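Local coordinates for protein putative acetyl/propionyl-CoA carboxylase, alpha subunit (Methylibium petroleiphilum, PDB 2O1Q) that binds zinc in a cupin-like fold and is probably an oxidoreductase, perhaps an acetylacetone dioxygenase, though its reaction and substrate remain unproven, at residues A58-V63 with L121-P126. Sequence-based numbering, arbitrary orientation.
With ZN (zinc ion), chain C.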
loop_
_atom_site.group_PDB
_atom_site.type_symbol
_atom_site.label_atom_id
_atom_site.label_comp_id
_atom_site.label_asym_id
_atom_site.label_seq_id
_atom_site.Cartn_x
_atom_site.Cartn_y
_atom_site.Cartn_z
ATOM N N ALA A 58 -17.606 9.222 -16.197
ATOM C CA ALA A 58 -16.776 9.916 -17.151
ATOM C C ALA A 58 -15.444 9.205 -17.294
ATOM O O ALA A 58 -14.960 8.493 -16.376
ATOM C CB ALA A 58 -16.561 11.354 -16.725
ATOM N N ALA A 59 -14.782 9.468 -18.434
ATOM C CA ALA A 59 -13.485 8.816 -18.729
ATOM C C ALA A 59 -12.456 9.091 -17.669
ATOM O O ALA A 59 -12.320 10.231 -17.225
ATOM C CB ALA A 59 -12.948 9.285 -20.084
ATOM N N HIS A 60 -11.745 8.063 -17.260
ATOM C CA HIS A 60 -10.809 8.179 -16.181
ATOM C C HIS A 60 -9.782 7.078 -16.205
ATOM O O HIS A 60 -9.948 6.036 -16.889
ATOM C CB HIS A 60 -11.522 8.237 -14.824
ATOM C CG HIS A 60 -12.229 6.986 -14.461
ATOM N ND1 HIS A 60 -13.535 6.743 -14.802
ATOM C CD2 HIS A 60 -11.810 5.908 -13.758
ATOM C CE1 HIS A 60 -13.882 5.557 -14.324
ATOM N NE2 HIS A 60 -12.850 5.026 -13.708
ATOM N N VAL A 61 -8.702 7.323 -15.475
ATOM C CA VAL A 61 -7.569 6.392 -15.292
ATOM C C VAL A 61 -7.343 6.155 -13.800
ATOM O O VAL A 61 -7.386 7.097 -13.001
ATOM C CB VAL A 61 -6.325 6.901 -15.968
ATOM C CG1 VAL A 61 -5.203 5.838 -15.910
ATOM C CG2 VAL A 61 -6.640 7.241 -17.426
ATOM N N HIS A 62 -7.200 4.890 -13.455
ATOM C CA HIS A 62 -6.824 4.498 -12.099
ATOM C C HIS A 62 -5.318 4.605 -11.922
ATOM O O HIS A 62 -4.558 3.950 -12.614
ATOM C CB HIS A 62 -7.260 3.078 -11.789
ATOM C CG HIS A 62 -8.743 2.925 -11.751
ATOM N ND1 HIS A 62 -9.414 2.722 -10.575
ATOM C CD2 HIS A 62 -9.697 3.066 -12.714
ATOM C CE1 HIS A 62 -10.715 2.645 -10.826
ATOM N NE2 HIS A 62 -10.913 2.942 -12.094
ATOM N N VAL A 63 -4.892 5.408 -10.963
ATOM C CA VAL A 63 -3.445 5.584 -10.695
ATOM C C VAL A 63 -2.937 4.461 -9.791
ATOM O O VAL A 63 -1.751 4.259 -9.713
ATOM C CB VAL A 63 -3.045 6.983 -10.135
ATOM C CG1 VAL A 63 -3.640 8.107 -10.985
ATOM C CG2 VAL A 63 -3.332 7.106 -8.668
ATOM N N LEU A 121 -8.502 8.823 -8.960
ATOM C CA LEU A 121 -8.842 8.653 -10.362
ATOM C C LEU A 121 -8.447 9.939 -11.082
ATOM O O LEU A 121 -8.781 11.067 -10.608
ATOM C CB LEU A 121 -10.336 8.375 -10.558
ATOM C CG LEU A 121 -10.911 7.205 -9.770
ATOM C CD1 LEU A 121 -12.395 6.967 -10.090
ATOM C CD2 LEU A 121 -10.059 5.965 -9.972
ATOM N N THR A 122 -7.798 9.781 -12.234
ATOM C CA THR A 122 -7.527 10.894 -13.139
ATOM C C THR A 122 -8.637 10.915 -14.200
ATOM O O THR A 122 -8.688 10.057 -15.070
ATOM C CB THR A 122 -6.160 10.805 -13.780
ATOM O OG1 THR A 122 -5.182 10.704 -12.737
ATOM C CG2 THR A 122 -5.900 12.026 -14.660
ATOM N N PHE A 123 -9.508 11.914 -14.113
ATOM C CA PHE A 123 -10.492 12.100 -15.149
ATOM C C PHE A 123 -9.825 12.820 -16.302
ATOM O O PHE A 123 -9.087 13.793 -16.072
ATOM C CB PHE A 123 -11.753 12.834 -14.647
ATOM C CG PHE A 123 -12.615 11.986 -13.732
ATOM C CD1 PHE A 123 -12.335 11.957 -12.358
ATOM C CD2 PHE A 123 -13.627 11.224 -14.209
ATOM C CE1 PHE A 123 -13.062 11.133 -11.491
ATOM C CE2 PHE A 123 -14.382 10.398 -13.354
ATOM C CZ PHE A 123 -14.081 10.364 -11.978
ATOM N N VAL A 124 -10.058 12.294 -17.515
ATOM C CA VAL A 124 -9.323 12.699 -18.713
ATOM C C VAL A 124 -10.229 13.167 -19.831
ATOM O O VAL A 124 -11.404 12.849 -19.891
ATOM C CB VAL A 124 -8.393 11.573 -19.220
ATOM C CG1 VAL A 124 -7.309 11.283 -18.161
ATOM C CG2 VAL A 124 -9.162 10.312 -19.628
ATOM N N LYS A 125 -9.629 14.003 -20.668
ATOM C CA LYS A 125 -10.203 14.448 -21.937
ATOM C C LYS A 125 -9.948 13.359 -22.954
ATOM O O LYS A 125 -9.134 12.452 -22.701
ATOM C CB LYS A 125 -9.515 15.744 -22.383
ATOM C CG LYS A 125 -9.807 16.924 -21.499
ATOM C CD LYS A 125 -9.080 18.196 -21.959
ATOM C CE LYS A 125 -8.660 19.074 -20.775
ATOM N NZ LYS A 125 -7.779 20.204 -21.180
ATOM N N PRO A 126 -10.656 13.414 -24.106
ATOM C CA PRO A 126 -10.424 12.419 -25.160
ATOM C C PRO A 126 -8.957 12.215 -25.525
ATOM O O PRO A 126 -8.539 11.076 -25.729
ATOM C CB PRO A 126 -11.235 12.955 -26.334
ATOM C CG PRO A 126 -12.354 13.712 -25.691
ATOM C CD PRO A 126 -11.743 14.346 -24.458
HETATM ZN ZN ZN C . -12.711 3.139 -13.127
HETATM O O HOH W 1 -13.379 12.649 -18.035
#
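Leu121 lies alongside both zinc-binding histidines, giving one methyl to each ring. CD2 sits over one face of the His62 ring, 3.5 Å from the centroid, while CD1 covers a face of His60 in a looser CH-pi contact. A branched aliphatic residue suits this place because it supports two imidazoles without competing for the metal. Two residues on, on the same face, the Phe123 ring receives His60 CB, 4.0 Å from its centroid; the two rings themselves meet obliquely, and Phe26 stacks on Phe123. Cutting Phe123 back to an alanine would remove the ring; a gap beneath His60 CB is likely to follow, with Phe26 left without this stacking partner.

The backbones pair antiparallel, Val61 and Thr122 forming the hydrogen-bonded pair: Val61 N to Thr122 O and Thr122 N to Val61 O, both 2.8 Å. Beyond it, Val124 N donates to Ala59 O. On the other sheet face, buried Thr122 meets Val63 CG1 through OG1 and packs on Val133 of strand 130-134 and Val133 of a neighbouring subunit. Packing is looser at partly exposed Val61 and Val124, where CG2 of the former lies 4.2 Å from CG1 of the latter. At the Ala59 end, a water donates to both Ala59 O and Val124 O, joining the strands.

His60 has CG between its backbone N and carbonyl carbon (chi1 66°), which lets ND1 donate to Ala58 O at 2.8 Å, almost straight and in the ring plane. NE2 thus faces zinc at 2.0 Å, His62 NE2 binds at 2.1 Å, and His102 completes the histidine trio of this cupin-like site. The Ala58 carbonyl, as a second-shell acceptor, fixes the rotation of His60 and probably makes its imidazole a stronger zinc donor.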